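Local coordinates for peptidase S9 prolyl oligopeptidase catalytic domain-containing protein (PDB 4HXF), which probably removes acylated N-terminal residues from peptides as a serine protease of the prolyl oligopeptidase family, working as a self-compartmentalizing hexamer, at residues 244-249 and 272-277; 255-260 and 291-296; 219-224 and 229-234. One frame throughout, in Å; residues are numbered along the deposited sequence. Where two conformers were deposited one is given.

Contact 1. Residues 244-249 and 272-277. With MG (magnesium ion), chain D.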
loop_
_atom_site.group_PDB
_atom_site.type_symbol
_atom_site.label_atom_id
_atom_site.label_comp_id
_atom_site.label_asym_id
_atom_site.label_seq_id
_atom_site.Cartn_x
_atom_site.Cartn_y
_atom_site.Cartn_z
ATOM N N ASP A 244 11.581 53.061 0.698
ATOM C CA ASP A 244 10.455 52.929 -0.265
ATOM C C ASP A 244 9.284 53.745 0.062
ATOM O O ASP A 244 8.871 53.853 1.226
ATOM C CB ASP A 244 10.061 51.487 -0.401
ATOM C CG ASP A 244 11.144 50.694 -1.078
ATOM O OD1 ASP A 244 11.467 50.938 -2.228
ATOM O OD2 ASP A 244 11.886 49.936 -0.426
ATOM N N LYS A 245 8.802 54.435 -0.952
ATOM C CA LYS A 245 7.633 55.272 -0.837
ATOM C C LYS A 245 6.496 54.772 -1.761
ATOM O O LYS A 245 6.532 53.718 -2.327
ATOM C CB LYS A 245 7.982 56.708 -1.237
ATOM C CG LYS A 245 9.155 57.357 -0.502
ATOM C CD LYS A 245 8.974 57.476 1.036
ATOM C CE LYS A 245 10.182 58.245 1.681
ATOM N NZ LYS A 245 10.215 59.744 1.424
ATOM N N ILE A 246 5.408 55.468 -1.786
ATOM C CA ILE A 246 4.269 55.121 -2.653
ATOM C C ILE A 246 3.842 56.365 -3.501
ATOM O O ILE A 246 3.944 57.543 -3.080
ATOM C CB ILE A 246 3.055 54.568 -1.843
ATOM C CG1 ILE A 246 2.668 55.561 -0.767
ATOM C CG2 ILE A 246 3.377 53.133 -1.429
ATOM C CD1 ILE A 246 1.565 55.021 0.156
ATOM N N TYR A 247 3.349 56.081 -4.696
ATOM C CA TYR A 247 2.976 57.016 -5.713
ATOM C C TYR A 247 1.685 56.545 -6.390
ATOM O O TYR A 247 1.449 55.318 -6.503
ATOM C CB TYR A 247 4.029 57.091 -6.822
ATOM C CG TYR A 247 5.395 57.413 -6.330
ATOM C CD1 TYR A 247 5.836 58.692 -6.372
ATOM C CD2 TYR A 247 6.215 56.455 -5.822
ATOM C CE1 TYR A 247 7.080 59.021 -5.843
ATOM C CE2 TYR A 247 7.433 56.732 -5.341
ATOM C CZ TYR A 247 7.855 58.042 -5.316
ATOM O OH TYR A 247 9.096 58.309 -4.791
ATOM N N ILE A 248 0.856 57.503 -6.758
ATOM C CA ILE A 248 -0.370 57.230 -7.536
ATOM C C ILE A 248 -0.031 57.580 -8.967
ATOM O O ILE A 248 0.476 58.677 -9.262
ATOM C CB ILE A 248 -1.565 58.048 -6.970
ATOM C CG1 ILE A 248 -2.001 57.434 -5.591
ATOM C CG2 ILE A 248 -2.725 58.094 -7.983
ATOM C CD1 ILE A 248 -2.939 58.403 -4.796
ATOM N N TYR A 249 -0.349 56.673 -9.878
ATOM C CA TYR A 249 -0.143 56.903 -11.289
ATOM C C TYR A 249 -1.474 56.859 -12.050
ATOM O O TYR A 249 -2.130 55.848 -12.094
ATOM C CB TYR A 249 0.854 55.945 -11.857
ATOM C CG TYR A 249 1.025 56.078 -13.345
ATOM C CD1 TYR A 249 1.601 57.224 -13.914
ATOM C CD2 TYR A 249 0.695 55.038 -14.167
ATOM C CE1 TYR A 249 1.793 57.318 -15.288
ATOM C CE2 TYR A 249 0.883 55.116 -15.500
ATOM C CZ TYR A 249 1.414 56.246 -16.054
ATOM O OH TYR A 249 1.549 56.221 -17.404
ATOM N N GLY A 272 -9.718 55.545 -4.716
ATOM C CA GLY A 272 -8.865 56.751 -4.661
ATOM C C GLY A 272 -8.249 57.138 -3.301
ATOM O O GLY A 272 -7.380 58.097 -3.271
ATOM N N LYS A 273 -8.595 56.377 -2.210
ATOM C CA LYS A 273 -7.899 56.548 -0.868
ATOM C C LYS A 273 -6.843 55.487 -0.748
ATOM O O LYS A 273 -7.035 54.378 -1.193
ATOM C CB LYS A 273 -8.853 56.387 0.311
ATOM C CG LYS A 273 -10.138 57.182 0.185
ATOM C CD LYS A 273 -10.932 57.085 1.496
ATOM C CE LYS A 273 -12.222 57.941 1.395
ATOM N NZ LYS A 273 -12.534 58.732 2.623
ATOM N N VAL A 274 -5.749 55.867 -0.107
ATOM C CA VAL A 274 -4.662 54.933 0.113
ATOM C C VAL A 274 -4.499 54.692 1.614
ATOM O O VAL A 274 -4.339 55.617 2.454
ATOM C CB VAL A 274 -3.356 55.486 -0.450
ATOM C CG1 VAL A 274 -2.136 54.531 -0.182
ATOM C CG2 VAL A 274 -3.511 55.752 -1.970
ATOM N N TYR A 275 -4.440 53.428 1.920
ATOM C CA TYR A 275 -4.164 53.020 3.313
ATOM C C TYR A 275 -2.764 52.451 3.323
ATOM O O TYR A 275 -2.409 51.696 2.445
ATOM C CB TYR A 275 -5.149 51.901 3.733
ATOM C CG TYR A 275 -6.574 52.454 3.856
ATOM C CD1 TYR A 275 -7.384 52.490 2.783
ATOM C CD2 TYR A 275 -6.990 52.934 5.017
ATOM C CE1 TYR A 275 -8.674 53.007 2.894
ATOM C CE2 TYR A 275 -8.310 53.421 5.177
ATOM C CZ TYR A 275 -9.127 53.397 4.089
ATOM O OH TYR A 275 -10.457 53.949 4.159
ATOM N N PHE A 276 -1.988 52.807 4.348
ATOM C CA PHE A 276 -0.609 52.392 4.339
ATOM C C PHE A 276 -0.032 52.384 5.763
ATOM O O PHE A 276 -0.493 53.103 6.619
ATOM C CB PHE A 276 0.189 53.346 3.429
ATOM C CG PHE A 276 0.331 54.740 3.929
ATOM C CD1 PHE A 276 -0.625 55.686 3.574
ATOM C CD2 PHE A 276 1.434 55.132 4.661
ATOM C CE1 PHE A 276 -0.484 56.969 4.010
ATOM C CE2 PHE A 276 1.559 56.443 5.073
ATOM C CZ PHE A 276 0.587 57.373 4.748
ATOM N N THR A 277 1.006 51.608 5.944
ATOM C CA THR A 277 1.721 51.570 7.166
ATOM C C THR A 277 3.137 52.070 6.991
ATOM O O THR A 277 3.711 51.959 5.894
ATOM C CB THR A 277 1.817 50.133 7.713
ATOM O OG1 THR A 277 2.156 49.195 6.664
ATOM C CG2 THR A 277 0.364 49.735 8.266
HETATM MG MG MG D . 12.641 49.147 1.380
HETATM O O HOH W 1 14.507 49.984 1.060
HETATM O O HOH W 2 13.299 48.289 3.146
HETATM O O HOH W 3 13.353 47.459 0.230
HETATM O O HOH W 4 10.692 48.230 1.710
#
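In I246 the first torsion (chi1 55°) sets CG1 between the backbone N and the carbonyl carbon, and an extended second torsion then carries CD1 out toward V274 and F276. V274 answers with CG1 anti to its own backbone N (chi1 178°), the rotamer that presents CG1 to I246 and CG2 to I248. I246 and V274 therefore meet tip to tip, with I246 CD1 lying 3.7 Å from V274 CG1. The same I246 methyl serves a second partner, since CD1 sits 3.9 Å from F276 CB and meets the root of that side chain at a slant to its ring. I248 and V274 instead pass alongside, pointing opposite ways, their closest atoms being I248 CD1 and V274 CG2 at 3.9 Å. All four residues are buried and only carbon atoms touch. The strand axes come no nearer than 9.8 Å and run almost exactly antiparallel (173°), a spacing that fits two sheets packed face to face and excludes neighbours within one sheet. A267 of strand 264-270 touches both I246 and F276, and W289 of strand 283-289 touches I248. D244, just before the first strand, belongs to a metal site. D244 OD2 binds magnesium at 2.1 Å, four waters hold the ion at 2.1 to 2.2 Å, and E263 supplies the sixth ligand atom. D244 OD1 forms a salt bridge with K237 NZ, a second grip that is likely to limit rotation of the carboxylate. The apolar layer is thus an interblade interface of a beta-propeller, with a magnesium site made by D244 and E263 at its margin.

Contact 2. Residues 255-260 and 291-296; sequences GILDDI and GEVREI
The connection between two blades of the beta-propeller touches the outermost strand of the second blade at V293, where L257 and I260 close on that side chain. A type I beta turn from L257 to I260 shapes the connecting chain, and its backbone bond from I260 N to L257 O measures 3.2 Å. The turn brings both apolar side chains to one methyl group of V293. With CG1 of V293 anti to the backbone N (chi1 171°), CG2 is left as the branch facing the turn. L257 crosses V293 at about a right angle, and its CD2 rests 3.8 Å from V293 CG2. I260 comes tip to tip with the same methyl, its CD1 standing 4.1 Å from V293 CG2. I256 stays farther off, and its closest approach is by the carbonyl, I256 O to V293 CG2 at 4.4 Å. The buried surface is small, 98 Å² over both sides, so the evidence points to a light apolar touch. Neighbours widen it: F276 of strand 273-280 lies against both L257 and V293, and L278 meets I260. Within 291-296, R294 NE forms a salt bridge with D290, just before the segment. Such a turn-shaped linker, resting against one valine of an outer strand on its way to the next blade's first strand, belongs to the interblade connections of a beta-propeller.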
loop_
_atom_site.group_PDB
_atom_site.type_symbol
_atom_site.label_atom_id
_atom_site.label_comp_id
_atom_site.label_asym_id
_atom_site.label_seq_id
_atom_site.Cartn_x
_atom_site.Cartn_y
_atom_site.Cartn_z
ATOM N N GLY A 255 3.705 61.478 -5.960
ATOM C CA GLY A 255 4.194 61.059 -4.638
ATOM C C GLY A 255 3.092 61.493 -3.702
ATOM O O GLY A 255 2.501 62.520 -3.876
ATOM N N ILE A 256 2.734 60.681 -2.744
ATOM C CA ILE A 256 1.829 61.176 -1.769
ATOM C C ILE A 256 2.472 61.300 -0.356
ATOM O O ILE A 256 1.859 61.942 0.490
ATOM C CB ILE A 256 0.512 60.412 -1.798
ATOM C CG1 ILE A 256 0.815 58.959 -1.490
ATOM C CG2 ILE A 256 -0.272 60.675 -3.128
ATOM C CD1 ILE A 256 -0.343 58.041 -1.741
ATOM N N LEU A 257 3.699 60.813 -0.175
ATOM C CA LEU A 257 4.480 60.968 1.075
ATOM C C LEU A 257 5.840 61.661 0.820
ATOM O O LEU A 257 6.895 61.307 1.385
ATOM C CB LEU A 257 4.804 59.623 1.690
ATOM C CG LEU A 257 3.647 58.714 1.829
ATOM C CD1 LEU A 257 4.183 57.427 2.433
ATOM C CD2 LEU A 257 2.485 59.383 2.619
ATOM N N ASP A 258 5.845 62.611 -0.117
ATOM C CA ASP A 258 7.113 63.273 -0.533
ATOM C C ASP A 258 7.825 63.958 0.703
ATOM O O ASP A 258 9.046 64.112 0.749
ATOM C CB ASP A 258 6.859 64.363 -1.638
ATOM C CG ASP A 258 6.728 63.797 -3.110
ATOM O OD1 ASP A 258 7.218 62.675 -3.432
ATOM O OD2 ASP A 258 6.169 64.566 -3.965
ATOM N N ASP A 259 7.034 64.358 1.661
ATOM C CA ASP A 259 7.511 65.103 2.814
ATOM C C ASP A 259 7.742 64.281 4.098
ATOM O O ASP A 259 8.009 64.843 5.148
ATOM C CB ASP A 259 6.448 66.143 3.128
ATOM N N ILE A 260 7.553 62.969 4.022
ATOM C CA ILE A 260 7.599 62.118 5.219
ATOM C C ILE A 260 8.817 61.216 5.005
ATOM O O ILE A 260 8.867 60.457 4.015
ATOM C CB ILE A 260 6.342 61.269 5.382
ATOM C CG1 ILE A 260 5.161 62.202 5.778
ATOM C CG2 ILE A 260 6.581 60.211 6.435
ATOM C CD1 ILE A 260 3.803 61.495 5.765
ATOM N N GLY A 291 -5.950 62.794 0.358
ATOM C CA GLY A 291 -5.574 64.152 -0.000
ATOM C C GLY A 291 -4.633 64.724 1.032
ATOM O O GLY A 291 -3.802 65.569 0.741
ATOM N N GLU A 292 -4.808 64.314 2.277
ATOM C CA GLU A 292 -3.837 64.562 3.313
ATOM C C GLU A 292 -3.621 63.194 4.037
ATOM O O GLU A 292 -4.429 62.293 3.901
ATOM C CB GLU A 292 -4.308 65.616 4.322
ATOM C CG GLU A 292 -4.287 67.067 3.770
ATOM N N VAL A 293 -2.517 63.117 4.761
ATOM C CA VAL A 293 -2.184 61.946 5.581
ATOM C C VAL A 293 -2.879 62.078 6.918
ATOM O O VAL A 293 -2.691 63.069 7.645
ATOM C CB VAL A 293 -0.684 61.781 5.751
ATOM C CG1 VAL A 293 -0.385 60.666 6.802
ATOM C CG2 VAL A 293 -0.064 61.495 4.397
ATOM N N ARG A 294 -3.633 61.024 7.276
ATOM C CA ARG A 294 -4.386 60.962 8.528
ATOM C C ARG A 294 -3.961 59.724 9.354
ATOM O O ARG A 294 -3.866 58.677 8.825
ATOM C CB ARG A 294 -5.849 60.899 8.217
ATOM C CG ARG A 294 -6.180 62.100 7.283
ATOM C CD ARG A 294 -7.579 62.607 7.350
ATOM N NE ARG A 294 -7.834 63.590 6.274
ATOM C CZ ARG A 294 -7.690 64.926 6.366
ATOM N NH1 ARG A 294 -7.255 65.520 7.480
ATOM N NH2 ARG A 294 -7.954 65.677 5.309
ATOM N N GLU A 295 -3.754 59.926 10.652
ATOM C CA GLU A 295 -3.448 58.829 11.557
ATOM C C GLU A 295 -4.647 57.934 11.781
ATOM O O GLU A 295 -5.749 58.427 11.996
ATOM C CB GLU A 295 -2.981 59.387 12.889
ATOM C CG GLU A 295 -2.484 58.401 13.922
ATOM C CD GLU A 295 -2.224 59.093 15.262
ATOM O OE1 GLU A 295 -2.694 58.571 16.270
ATOM O OE2 GLU A 295 -1.545 60.125 15.258
ATOM N N ILE A 296 -4.442 56.607 11.688
ATOM C CA ILE A 296 -5.485 55.642 12.014
ATOM C C ILE A 296 -5.143 54.802 13.254
ATOM O O ILE A 296 -5.884 54.819 14.220
ATOM C CB ILE A 296 -5.841 54.672 10.881
ATOM C CG1 ILE A 296 -6.121 55.398 9.583
ATOM C CG2 ILE A 296 -7.085 53.944 11.285
ATOM C CD1 ILE A 296 -7.406 56.207 9.687
#

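Contact 3. Residues 219-224 and 229-234; sequences FYAIDS and ILLYGK
L230 O accepts two backbone N-H groups: that of I222 at 2.9 Å in a nearly straight bond (174° at the hydrogen), and that of D223 at 3.4 Å, a weak bond. Two successive residues facing one across the strands make a classic beta bulge, set in the antiparallel hairpin of strands 219-224 and 229-232 that begins a propeller blade. The register shifts by one residue there, from A221 opposite L231 to D223 opposite L230. Beyond the bulge L230 N donates to D223 O at 2.8 Å, approaching from above the carbonyl plane. Before it, Y220 and Y232 form a hydrogen-bonded pair, with Y232 N to Y220 O at 2.9 Å and the return bond slightly longer. The side chains of these two tyrosines run alongside each other in the same direction; Y220 OH is 3.7 Å from Y232 CD2, and the ring planes are inclined to each other. I222, displaced by the bulge, runs at a slant to both Y232 and L230: its CG2 touches Y232 CB and its CD1 is 3.6 Å from L230 CD2. Polar ends find partners beyond the hairpin: D223 OD2 forms a salt bridge with R270 and takes the N-H of I269, while S224 OG is hydrogen-bonded to H179 ND1 and Y232 OH to V264 O. At G233 the chain turns a corner, and its backbone angles would jam a beta carbon against the preceding carbonyl O. Opposite G233, F219 has CG between the backbone N and the carbonyl carbon (chi1 44°), which lays its ring against L231. There L231 CD1 sits over one face of the F219 ring in a CH-pi contact, 3.8 Å from the centroid and 19° off the normal.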
loop_
_atom_site.group_PDB
_atom_site.type_symbol
_atom_site.label_atom_id
_atom_site.label_comp_id
_atom_site.label_asym_id
_atom_site.label_seq_id
_atom_site.Cartn_x
_atom_site.Cartn_y
_atom_site.Cartn_z
ATOM N N PHE A 219 10.449 51.559 -8.931
ATOM C CA PHE A 219 9.195 51.156 -8.313
ATOM C C PHE A 219 8.523 50.091 -9.121
ATOM O O PHE A 219 8.894 49.875 -10.284
ATOM C CB PHE A 219 8.246 52.304 -8.032
ATOM C CG PHE A 219 8.065 53.365 -9.113
ATOM C CD1 PHE A 219 7.976 54.718 -8.711
ATOM C CD2 PHE A 219 7.725 53.058 -10.398
ATOM C CE1 PHE A 219 7.677 55.708 -9.675
ATOM C CE2 PHE A 219 7.478 54.052 -11.388
ATOM C CZ PHE A 219 7.454 55.348 -11.001
ATOM N N TYR A 220 7.624 49.345 -8.485
ATOM C CA TYR A 220 6.801 48.360 -9.194
ATOM C C TYR A 220 5.361 48.566 -8.789
ATOM O O TYR A 220 5.055 49.255 -7.803
ATOM C CB TYR A 220 7.349 46.913 -8.951
ATOM C CG TYR A 220 7.328 46.500 -7.498
ATOM C CD1 TYR A 220 8.392 46.816 -6.650
ATOM C CD2 TYR A 220 6.322 45.702 -6.985
ATOM C CE1 TYR A 220 8.476 46.380 -5.341
ATOM C CE2 TYR A 220 6.371 45.311 -5.616
ATOM C CZ TYR A 220 7.413 45.707 -4.821
ATOM O OH TYR A 220 7.529 45.327 -3.472
ATOM N N ALA A 221 4.426 47.980 -9.536
ATOM C CA ALA A 221 2.982 48.218 -9.282
ATOM C C ALA A 221 2.519 47.231 -8.161
ATOM O O ALA A 221 2.846 46.013 -8.153
ATOM C CB ALA A 221 2.175 48.024 -10.584
ATOM N N ILE A 222 1.837 47.751 -7.181
ATOM C CA ILE A 222 1.330 46.982 -6.063
ATOM C C ILE A 222 -0.198 46.917 -5.980
ATOM O O ILE A 222 -0.697 45.946 -5.346
ATOM C CB ILE A 222 1.948 47.460 -4.713
ATOM C CG1 ILE A 222 1.703 48.894 -4.382
ATOM C CG2 ILE A 222 3.464 47.032 -4.688
ATOM C CD1 ILE A 222 1.876 49.304 -2.924
ATOM N N ASP A 223 -0.923 47.894 -6.548
ATOM C CA ASP A 223 -2.369 47.912 -6.452
ATOM C C ASP A 223 -2.975 48.813 -7.497
ATOM O O ASP A 223 -2.259 49.535 -8.161
ATOM C CB ASP A 223 -2.755 48.305 -4.989
ATOM C CG ASP A 223 -4.163 47.784 -4.552
ATOM O OD1 ASP A 223 -4.780 47.001 -5.314
ATOM O OD2 ASP A 223 -4.592 48.225 -3.479
ATOM N N SER A 224 -4.282 48.722 -7.669
ATOM C CA SER A 224 -5.057 49.534 -8.530
ATOM C C SER A 224 -6.447 49.640 -8.035
ATOM O O SER A 224 -7.029 48.683 -7.448
ATOM C CB SER A 224 -5.013 48.909 -9.931
ATOM O OG SER A 224 -5.989 49.520 -10.811
ATOM N N ILE A 229 -3.048 53.552 -10.622
ATOM C CA ILE A 229 -2.143 52.479 -10.218
ATOM C C ILE A 229 -1.313 52.955 -9.035
ATOM O O ILE A 229 -0.776 54.066 -9.055
ATOM C CB ILE A 229 -1.212 52.069 -11.328
ATOM C CG1 ILE A 229 -1.995 51.614 -12.572
ATOM C CG2 ILE A 229 -0.182 50.979 -10.868
ATOM C CD1 ILE A 229 -1.175 51.382 -13.853
ATOM N N LEU A 230 -1.183 52.100 -8.013
ATOM C CA LEU A 230 -0.314 52.387 -6.877
ATOM C C LEU A 230 1.036 51.724 -7.057
ATOM O O LEU A 230 1.137 50.519 -7.327
ATOM C CB LEU A 230 -1.017 51.825 -5.618
ATOM C CG LEU A 230 -0.445 52.245 -4.260
ATOM C CD1 LEU A 230 -0.490 53.768 -3.922
ATOM C CD2 LEU A 230 -1.092 51.381 -3.116
ATOM N N LEU A 231 2.064 52.535 -6.931
ATOM C CA LEU A 231 3.433 52.168 -7.186
ATOM C C LEU A 231 4.220 52.231 -5.866
ATOM O O LEU A 231 3.989 53.161 -5.054
ATOM C CB LEU A 231 4.053 53.130 -8.235
ATOM C CG LEU A 231 3.407 53.164 -9.651
ATOM C CD1 LEU A 231 3.967 54.384 -10.453
ATOM C CD2 LEU A 231 3.667 51.839 -10.394
ATOM N N TYR A 232 5.151 51.324 -5.751
ATOM C CA TYR A 232 5.948 51.155 -4.527
ATOM C C TYR A 232 7.389 51.194 -4.809
ATOM O O TYR A 232 7.881 50.351 -5.583
ATOM C CB TYR A 232 5.588 49.806 -3.874
ATOM C CG TYR A 232 6.283 49.603 -2.531
ATOM C CD1 TYR A 232 5.739 50.089 -1.312
ATOM C CD2 TYR A 232 7.448 48.869 -2.480
ATOM C CE1 TYR A 232 6.405 49.893 -0.106
ATOM C CE2 TYR A 232 8.088 48.620 -1.303
ATOM C CZ TYR A 232 7.561 49.148 -0.105
ATOM O OH TYR A 232 8.218 48.876 1.108
ATOM N N GLY A 233 8.101 52.201 -4.206
ATOM C CA GLY A 233 9.517 52.308 -4.376
ATOM C C GLY A 233 9.867 53.768 -4.511
ATOM O O GLY A 233 9.441 54.553 -3.716
ATOM N N LYS A 234 10.697 54.070 -5.501
ATOM C CA LYS A 234 11.054 55.461 -5.883
ATOM C C LYS A 234 11.138 55.540 -7.396
ATOM O O LYS A 234 11.372 54.512 -8.053
ATOM C CB LYS A 234 12.380 55.883 -5.299
ATOM C CG LYS A 234 12.482 55.819 -3.771
ATOM C CD LYS A 234 11.738 56.891 -3.078
ATOM C CE LYS A 234 12.250 58.286 -3.417
ATOM N NZ LYS A 234 13.518 58.553 -2.735
#

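Contact 3 comes first along the chain and closes before contact 1 opens, whereas contacts 1 and 2 alternate their segments. Contact 3 lies within one four-stranded propeller blade; the other two join that blade and the linker that follows it to the next. Strands 229-232 and 245-249 are sheet neighbours, so contacts 3 and 1, with centres about 8 Å apart, are joined by probable backbone hydrogen bonds, such as Y249 N to I229 O at 2.8 Å. Contact 2, also about 8 Å from contact 1 between centres, meets it in a probable hydrogen bond, K245 NZ to I260 O at 3.0 Å. Together the three tie one blade internally and to the next, beside the magnesium site.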